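Local structure of putative isomerase YbhH (Escherichia coli, 6OTV) at residues L321-E324 and T330-A333. The protein is a putative isomerase of the PrpF family, whose reaction and substrate are not established. Numbering follows the deposited sequence.
Sequences LSNE and TLRA. With EDO (1,2-ethanediol), chain O.
Leu321 CD2 and Leu331 CD1 meet at 4.3 Å where the antiparallel strands 315-322 and 332-344 come apart into their connecting loop; with Ser322, these leucines bury the most surface. Ser322 and Arg332 form a backbone hydrogen-bonded pair: Arg332 N gives a nearly straight bond of 2.7 Å (171°) to Ser322 O, whereas the return bond from Ser322 N to Arg332 O, at 3.0 Å, is bent and weak. Leu321 CA adds a C-H...O contact of 3.4 Å to that same Arg332 O. On the face carrying Leu321 and Ala333, the Leu321 branch CD2 lies 3.6 Å from Ala333 CB. With CG anti to the backbone N (chi1 -179°) and chi2 at 56°, Leu331 brings CD1 to 3.4 Å from Ser322 O. Past the last bridge, side chains take over the pairing: Thr330 OG1 donates to Asn323 OD1 at 2.6 Å, the two side chains crossing at about a right angle. Asn323 OD1 also accepts from Gly325 N, while its ND2 donates to Asp327 O. A 1,2-ethanediol, probably from the crystallisation liquor, bridges the parting strands; its O1 accepts from Glu324 N and donates to Thr330 O, and its O2 bonds Ser322 OG. Helix 279-290 packs against Leu321, Leu331 and Ala333, while beyond the hairpin Leu321 pairs through its backbone with Gly306 of strand 306-312 and Ala333 with Phe163 of strand 158-163.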
loop_
_atom_site.group_PDB
_atom_site.type_symbol
_atom_site.label_atom_id
_atom_site.label_comp_id
_atom_site.label_asym_id
_atom_site.label_seq_id
_atom_site.Cartn_x
_atom_site.Cartn_y
_atom_site.Cartn_z
ATOM N N LEU A 321 8.186 16.614 -4.807
ATOM C CA LEU A 321 7.101 16.562 -3.841
ATOM C C LEU A 321 5.759 16.723 -4.544
ATOM O O LEU A 321 5.663 17.286 -5.638
ATOM C CB LEU A 321 7.264 17.649 -2.775
ATOM C CG LEU A 321 8.330 17.405 -1.710
ATOM C CD1 LEU A 321 8.161 18.396 -0.576
ATOM C CD2 LEU A 321 8.244 15.983 -1.187
ATOM N N SER A 322 4.716 16.224 -3.889
ATOM C CA SER A 322 3.373 16.188 -4.450
ATOM C C SER A 322 2.395 15.887 -3.326
ATOM O O SER A 322 2.717 15.147 -2.393
ATOM C CB SER A 322 3.267 15.132 -5.559
ATOM O OG SER A 322 1.920 14.775 -5.806
ATOM N N ASN A 323 1.200 16.465 -3.421
ATOM C CA ASN A 323 0.190 16.242 -2.389
ATOM C C ASN A 323 -1.189 16.441 -3.003
ATOM O O ASN A 323 -1.524 17.554 -3.418
ATOM C CB ASN A 323 0.412 17.184 -1.209
ATOM C CG ASN A 323 -0.333 16.741 0.038
ATOM O OD1 ASN A 323 -1.320 16.009 -0.039
ATOM N ND2 ASN A 323 0.140 17.187 1.198
ATOM N N GLU A 324 -1.979 15.370 -3.060
ATOM C CA GLU A 324 -3.360 15.451 -3.519
ATOM C C GLU A 324 -4.349 15.668 -2.384
ATOM O O GLU A 324 -5.542 15.845 -2.651
ATOM C CB GLU A 324 -3.750 14.182 -4.282
ATOM C CG GLU A 324 -3.052 14.017 -5.620
ATOM C CD GLU A 324 -3.703 14.824 -6.724
ATOM O OE1 GLU A 324 -4.738 15.475 -6.461
ATOM O OE2 GLU A 324 -3.182 14.802 -7.860
ATOM N N THR A 330 -0.450 13.088 3.679
ATOM C CA THR A 330 -0.577 12.631 2.304
ATOM C C THR A 330 0.521 13.182 1.404
ATOM O O THR A 330 0.456 13.008 0.184
ATOM C CB THR A 330 -1.954 13.006 1.747
ATOM O OG1 THR A 330 -2.135 14.426 1.825
ATOM C CG2 THR A 330 -3.054 12.314 2.541
ATOM N N LEU A 331 1.525 13.840 1.977
ATOM C CA LEU A 331 2.627 14.378 1.190
ATOM C C LEU A 331 3.458 13.234 0.618
ATOM O O LEU A 331 3.932 12.371 1.363
ATOM C CB LEU A 331 3.485 15.295 2.060
ATOM C CG LEU A 331 4.687 15.973 1.403
ATOM C CD1 LEU A 331 4.245 16.758 0.185
ATOM C CD2 LEU A 331 5.399 16.880 2.394
ATOM N N ARG A 332 3.637 13.224 -0.701
ATOM C CA ARG A 332 4.334 12.149 -1.396
ATOM C C ARG A 332 5.643 12.673 -1.973
ATOM O O ARG A 332 5.664 13.724 -2.623
ATOM C CB ARG A 332 3.463 11.568 -2.511
ATOM C CG ARG A 332 3.793 10.128 -2.894
ATOM C CD ARG A 332 3.035 9.718 -4.146
ATOM N NE ARG A 332 3.433 10.536 -5.287
ATOM C CZ ARG A 332 2.838 10.510 -6.474
ATOM N NH1 ARG A 332 1.806 9.705 -6.682
ATOM N NH2 ARG A 332 3.275 11.293 -7.453
ATOM N N ALA A 333 6.727 11.937 -1.739
ATOM C CA ALA A 333 8.056 12.314 -2.201
ATOM C C ALA A 333 8.606 11.246 -3.134
ATOM O O ALA A 333 8.423 10.047 -2.897
ATOM C CB ALA A 333 9.020 12.512 -1.027
HETATM C C1 EDO O . -1.377 11.789 -2.747
HETATM O O1 EDO O . -1.281 12.865 -1.804
HETATM C C2 EDO O . -0.080 11.644 -3.539
HETATM O O2 EDO O . 0.099 12.778 -4.396
#